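Long-range contact in chitinase (Chromobacterium violaceum, PDB 4TXG), which probably hydrolyses the glycosidic bonds of chitin, as expected of a family 18 glycosyl hydrolase with a chitin-binding module: residues Tyr464-Leu478 with Trp567-Thr579. Numbering follows the deposited sequence.
Sequences YTRGWKNVSGGSNGL and WLWNAGKKVFLST. With CS (cesium ion), chain M.
Phe576, Trp567 and Trp569 receive the loop that follows strand 466-468 and doubles back over them. Asn476 and Gly477, the central residues of a type I' turn, lie over one face of the Trp569 indole: Asn476 CA stands 3.7 Å from the centroid of the five-membered ring, almost on its normal, and Gly477 CA is 3.9 Å from that of the six-membered ring, further off the normal. Both are CH-pi contacts. The Asn476 amide, its ND2 bonded to Asn558, is inclined 24° to the indole. Val471 CB meets the edge of the same ring, and Val471 CG2 reaches Phe576 CB. Phe576 swings its ring away from its own N-H (chi1 178°) and lies alongside Trp468, Phe576 CD1 being 3.8 Å from Trp468 CZ3. Leu478 CD2 touches Trp567 CH2. Further out, Trp567 NE1 donates to Asn476 O (2.9 Å), which is tilted from the indole plane. Trp468 and Phe576 exchange backbone N-H...O bonds; past the strand ends, Val471 N donates nearly straight (170°) to Lys574 O. On the solvent side a water links Asn470 OD1 to Lys573 O. Backbone bonds and the Trp468-Phe576 contact thus hold strand 466-468 at the margin of a four-stranded antiparallel sheet, while aromatic rings grip the following loop.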
loop_
_atom_site.group_PDB
_atom_site.type_symbol
_atom_site.label_atom_id
_atom_site.label_comp_id
_atom_site.label_asym_id
_atom_site.label_seq_id
_atom_site.Cartn_x
_atom_site.Cartn_y
_atom_site.Cartn_z
ATOM N N TYR A 464 -3.605 -7.228 -13.553
ATOM C CA TYR A 464 -4.684 -6.756 -14.412
ATOM C C TYR A 464 -4.140 -5.606 -15.253
ATOM O O TYR A 464 -3.068 -5.082 -14.976
ATOM C CB TYR A 464 -5.888 -6.284 -13.589
ATOM C CG TYR A 464 -5.532 -5.100 -12.717
ATOM C CD1 TYR A 464 -5.009 -5.293 -11.445
ATOM C CD2 TYR A 464 -5.662 -3.790 -13.184
ATOM C CE1 TYR A 464 -4.652 -4.227 -10.653
ATOM C CE2 TYR A 464 -5.302 -2.710 -12.388
ATOM C CZ TYR A 464 -4.792 -2.940 -11.127
ATOM O OH TYR A 464 -4.426 -1.880 -10.323
ATOM N N THR A 465 -4.898 -5.214 -16.265
ATOM C CA THR A 465 -4.519 -4.113 -17.139
ATOM C C THR A 465 -5.345 -2.859 -16.889
ATOM O O THR A 465 -6.427 -2.916 -16.292
ATOM C CB THR A 465 -4.713 -4.487 -18.625
ATOM O OG1 THR A 465 -6.116 -4.615 -18.885
ATOM C CG2 THR A 465 -4.024 -5.804 -18.943
ATOM N N ARG A 466 -4.818 -1.730 -17.352
ATOM C CA ARG A 466 -5.617 -0.529 -17.605
ATOM C C ARG A 466 -5.309 -0.138 -19.040
ATOM O O ARG A 466 -4.253 -0.488 -19.568
ATOM C CB ARG A 466 -5.273 0.623 -16.659
ATOM C CG ARG A 466 -5.457 0.348 -15.176
ATOM C CD ARG A 466 -6.902 0.105 -14.781
ATOM N NE ARG A 466 -7.061 0.317 -13.345
ATOM C CZ ARG A 466 -8.152 -0.005 -12.663
ATOM N NH1 ARG A 466 -9.184 -0.563 -13.286
ATOM N NH2 ARG A 466 -8.204 0.231 -11.358
ATOM N N GLY A 467 -6.208 0.585 -19.688
ATOM C CA GLY A 467 -5.965 0.890 -21.084
ATOM C C GLY A 467 -6.826 1.999 -21.654
ATOM O O GLY A 467 -7.898 2.301 -21.123
ATOM N N TRP A 468 -6.335 2.575 -22.749
ATOM C CA TRP A 468 -6.965 3.683 -23.470
ATOM C C TRP A 468 -7.186 3.306 -24.935
ATOM O O TRP A 468 -6.460 2.476 -25.477
ATOM C CB TRP A 468 -6.088 4.937 -23.449
ATOM C CG TRP A 468 -5.724 5.543 -22.121
ATOM C CD1 TRP A 468 -6.234 6.694 -21.587
ATOM C CD2 TRP A 468 -4.726 5.079 -21.195
ATOM N NE1 TRP A 468 -5.631 6.965 -20.376
ATOM C CE2 TRP A 468 -4.704 5.987 -20.113
ATOM C CE3 TRP A 468 -3.859 3.977 -21.167
ATOM C CZ2 TRP A 468 -3.855 5.833 -19.019
ATOM C CZ3 TRP A 468 -3.013 3.819 -20.075
ATOM C CH2 TRP A 468 -3.024 4.740 -19.010
ATOM N N LYS A 469 -8.162 3.949 -25.577
ATOM C CA LYS A 469 -8.325 3.847 -27.025
ATOM C C LYS A 469 -8.133 5.231 -27.617
ATOM O O LYS A 469 -8.070 6.213 -26.872
ATOM C CB LYS A 469 -9.698 3.271 -27.400
ATOM C CG LYS A 469 -10.903 4.106 -26.980
ATOM C CD LYS A 469 -12.193 3.402 -27.413
ATOM C CE LYS A 469 -13.440 4.020 -26.788
ATOM N NZ LYS A 469 -13.877 5.236 -27.519
ATOM N N ASN A 470 -8.027 5.298 -28.943
ATOM C CA ASN A 470 -7.856 6.562 -29.650
ATOM C C ASN A 470 -6.693 7.369 -29.090
ATOM O O ASN A 470 -6.817 8.579 -28.842
ATOM C CB ASN A 470 -9.146 7.378 -29.595
ATOM C CG ASN A 470 -10.307 6.642 -30.207
ATOM O OD1 ASN A 470 -10.146 5.956 -31.214
ATOM N ND2 ASN A 470 -11.475 6.750 -29.590
ATOM N N VAL A 471 -5.576 6.679 -28.866
ATOM C CA VAL A 471 -4.356 7.296 -28.346
ATOM C C VAL A 471 -3.591 8.039 -29.442
ATOM O O VAL A 471 -3.351 7.488 -30.516
ATOM C CB VAL A 471 -3.414 6.238 -27.735
ATOM C CG1 VAL A 471 -2.085 6.872 -27.317
ATOM C CG2 VAL A 471 -4.084 5.526 -26.555
ATOM N N SER A 472 -3.202 9.283 -29.175
ATOM C CA SER A 472 -2.362 10.021 -30.123
ATOM C C SER A 472 -1.049 10.436 -29.463
ATOM O O SER A 472 -0.942 10.455 -28.242
ATOM C CB SER A 472 -3.097 11.247 -30.668
ATOM O OG SER A 472 -3.530 12.098 -29.625
ATOM N N GLY A 473 -0.045 10.760 -30.272
ATOM C CA GLY A 473 1.254 11.106 -29.724
ATOM C C GLY A 473 1.954 9.897 -29.129
ATOM O O GLY A 473 1.546 8.760 -29.353
ATOM N N GLY A 474 3.013 10.143 -28.369
ATOM C CA GLY A 474 3.787 9.068 -27.779
ATOM C C GLY A 474 4.572 8.225 -28.771
ATOM O O GLY A 474 4.754 8.600 -29.932
ATOM N N SER A 475 5.041 7.077 -28.292
ATOM C CA SER A 475 5.802 6.131 -29.102
ATOM C C SER A 475 5.244 4.731 -28.859
ATOM O O SER A 475 5.378 4.188 -27.764
ATOM C CB SER A 475 7.288 6.196 -28.752
ATOM O OG SER A 475 8.051 5.357 -29.604
ATOM N N ASN A 476 4.608 4.154 -29.879
ATOM C CA ASN A 476 3.747 2.989 -29.674
ATOM C C ASN A 476 2.785 3.231 -28.505
ATOM O O ASN A 476 2.546 2.348 -27.679
ATOM C CB ASN A 476 4.580 1.717 -29.446
ATOM C CG ASN A 476 5.191 1.182 -30.734
ATOM O OD1 ASN A 476 4.798 1.576 -31.828
ATOM N ND2 ASN A 476 6.141 0.266 -30.608
ATOM N N GLY A 477 2.237 4.445 -28.448
ATOM C CA GLY A 477 1.281 4.819 -27.419
ATOM C C GLY A 477 1.874 5.324 -26.113
ATOM O O GLY A 477 1.203 6.031 -25.353
ATOM N N LEU A 478 3.119 4.957 -25.833
ATOM C CA LEU A 478 3.735 5.299 -24.548
ATOM C C LEU A 478 3.931 6.803 -24.405
ATOM O O LEU A 478 4.562 7.428 -25.250
ATOM C CB LEU A 478 5.082 4.591 -24.381
ATOM C CG LEU A 478 5.807 4.865 -23.060
ATOM C CD1 LEU A 478 5.051 4.219 -21.894
ATOM C CD2 LEU A 478 7.238 4.342 -23.126
ATOM N N TRP A 567 3.593 -3.550 -22.404
ATOM C CA TRP A 567 2.263 -3.161 -22.816
ATOM C C TRP A 567 1.925 -3.735 -24.170
ATOM O O TRP A 567 2.786 -4.261 -24.881
ATOM C CB TRP A 567 2.106 -1.641 -22.851
ATOM C CG TRP A 567 2.868 -0.883 -23.920
ATOM C CD1 TRP A 567 2.387 -0.446 -25.126
ATOM C CD2 TRP A 567 4.220 -0.412 -23.838
ATOM N NE1 TRP A 567 3.363 0.254 -25.802
ATOM C CE2 TRP A 567 4.498 0.300 -25.021
ATOM C CE3 TRP A 567 5.230 -0.527 -22.871
ATOM C CZ2 TRP A 567 5.738 0.883 -25.279
ATOM C CZ3 TRP A 567 6.466 0.055 -23.122
ATOM C CH2 TRP A 567 6.709 0.753 -24.313
ATOM N N LEU A 568 0.648 -3.639 -24.500
ATOM C CA LEU A 568 0.180 -3.991 -25.826
ATOM C C LEU A 568 -0.183 -2.722 -26.564
ATOM O O LEU A 568 -0.886 -1.869 -26.025
ATOM C CB LEU A 568 -1.032 -4.913 -25.742
ATOM C CG LEU A 568 -0.804 -6.244 -25.039
ATOM C CD1 LEU A 568 -2.122 -6.989 -24.952
ATOM C CD2 LEU A 568 0.243 -7.052 -25.804
ATOM N N TRP A 569 0.294 -2.606 -27.794
ATOM C CA TRP A 569 -0.086 -1.497 -28.654
ATOM C C TRP A 569 -0.771 -2.047 -29.888
ATOM O O TRP A 569 -0.190 -2.837 -30.635
ATOM C CB TRP A 569 1.141 -0.658 -29.028
ATOM C CG TRP A 569 0.889 0.420 -30.035
ATOM C CD1 TRP A 569 1.419 0.508 -31.301
ATOM C CD2 TRP A 569 0.051 1.571 -29.872
ATOM N NE1 TRP A 569 0.964 1.650 -31.926
ATOM C CE2 TRP A 569 0.122 2.324 -31.065
ATOM C CE3 TRP A 569 -0.751 2.049 -28.823
ATOM C CZ2 TRP A 569 -0.583 3.515 -31.253
ATOM C CZ3 TRP A 569 -1.452 3.235 -29.006
ATOM C CH2 TRP A 569 -1.359 3.957 -30.210
ATOM N N ASN A 570 -2.022 -1.642 -30.079
ATOM C CA ASN A 570 -2.773 -1.986 -31.275
ATOM C C ASN A 570 -2.855 -0.755 -32.167
ATOM O O ASN A 570 -3.684 0.124 -31.946
ATOM C CB ASN A 570 -4.167 -2.502 -30.903
ATOM C CG ASN A 570 -4.915 -3.085 -32.087
ATOM O OD1 ASN A 570 -4.913 -2.524 -33.183
ATOM N ND2 ASN A 570 -5.570 -4.222 -31.866
ATOM N N ALA A 571 -1.977 -0.688 -33.163
ATOM C CA ALA A 571 -1.864 0.498 -34.010
ATOM C C ALA A 571 -3.136 0.763 -34.801
ATOM O O ALA A 571 -3.483 1.916 -35.065
ATOM C CB ALA A 571 -0.682 0.354 -34.957
ATOM N N GLY A 572 -3.823 -0.307 -35.188
ATOM C CA GLY A 572 -5.056 -0.178 -35.942
ATOM C C GLY A 572 -6.159 0.504 -35.149
ATOM O O GLY A 572 -6.902 1.319 -35.690
ATOM N N LYS A 573 -6.262 0.173 -33.863
ATOM C CA LYS A 573 -7.291 0.750 -32.999
ATOM C C LYS A 573 -6.770 1.937 -32.192
ATOM O O LYS A 573 -7.542 2.627 -31.513
ATOM C CB LYS A 573 -7.835 -0.304 -32.030
ATOM C CG LYS A 573 -8.378 -1.562 -32.680
ATOM C CD LYS A 573 -8.820 -2.569 -31.620
ATOM C CE LYS A 573 -10.114 -2.143 -30.938
ATOM N NZ LYS A 573 -10.590 -3.181 -29.963
ATOM N N LYS A 574 -5.460 2.162 -32.271
ATOM C CA LYS A 574 -4.763 3.105 -31.404
ATOM C C LYS A 574 -5.069 2.797 -29.939
ATOM O O LYS A 574 -5.375 3.693 -29.152
ATOM C CB LYS A 574 -5.133 4.549 -31.756
ATOM C CG LYS A 574 -4.711 4.975 -33.173
ATOM C CD LYS A 574 -3.193 5.099 -33.275
ATOM C CE LYS A 574 -2.757 5.738 -34.585
ATOM N NZ LYS A 574 -2.906 4.778 -35.709
ATOM N N VAL A 575 -4.985 1.515 -29.586
ATOM C CA VAL A 575 -5.259 1.056 -28.223
ATOM C C VAL A 575 -3.959 0.685 -27.502
ATOM O O VAL A 575 -3.134 -0.056 -28.027
ATOM C CB VAL A 575 -6.224 -0.159 -28.207
ATOM C CG1 VAL A 575 -6.198 -0.878 -26.832
ATOM C CG2 VAL A 575 -7.634 0.278 -28.557
ATOM N N PHE A 576 -3.787 1.247 -26.308
ATOM C CA PHE A 576 -2.652 0.983 -25.424
ATOM C C PHE A 576 -3.176 0.264 -24.191
ATOM O O PHE A 576 -4.010 0.818 -23.472
ATOM C CB PHE A 576 -1.970 2.311 -25.034
ATOM C CG PHE A 576 -0.800 2.178 -24.078
ATOM C CD1 PHE A 576 -0.995 1.970 -22.716
ATOM C CD2 PHE A 576 0.499 2.354 -24.539
ATOM C CE1 PHE A 576 0.091 1.885 -21.844
ATOM C CE2 PHE A 576 1.583 2.283 -23.664
ATOM C CZ PHE A 576 1.377 2.041 -22.329
ATOM N N LEU A 577 -2.702 -0.953 -23.938
ATOM C CA LEU A 577 -3.081 -1.674 -22.723
ATOM C C LEU A 577 -1.848 -1.906 -21.877
ATOM O O LEU A 577 -0.927 -2.589 -22.310
ATOM C CB LEU A 577 -3.748 -3.018 -23.053
ATOM C CG LEU A 577 -5.069 -2.950 -23.819
ATOM C CD1 LEU A 577 -5.526 -4.344 -24.210
ATOM C CD2 LEU A 577 -6.124 -2.267 -22.971
ATOM N N SER A 578 -1.812 -1.327 -20.679
ATOM C CA SER A 578 -0.681 -1.562 -19.790
ATOM C C SER A 578 -0.778 -2.944 -19.163
ATOM O O SER A 578 -1.797 -3.286 -18.567
ATOM C CB SER A 578 -0.620 -0.496 -18.689
ATOM O OG SER A 578 0.370 -0.845 -17.743
ATOM N N THR A 579 0.280 -3.734 -19.290
ATOM C CA THR A 579 0.251 -5.101 -18.791
ATOM C C THR A 579 1.324 -5.351 -17.731
ATOM O O THR A 579 2.111 -4.466 -17.389
ATOM C CB THR A 579 0.419 -6.120 -19.944
ATOM O OG1 THR A 579 1.657 -5.878 -20.625
ATOM C CG2 THR A 579 -0.734 -5.992 -20.945
HETATM CS CS CS M . -6.359 -2.136 -7.961
HETATM O O HOH W 1 -1.016 -3.277 -15.598
HETATM O O HOH W 2 -10.182 2.819 -31.220
HETATM O O HOH W 3 -6.085 -2.327 -4.674
HETATM O O HOH W 4 -9.299 -1.936 -8.474
#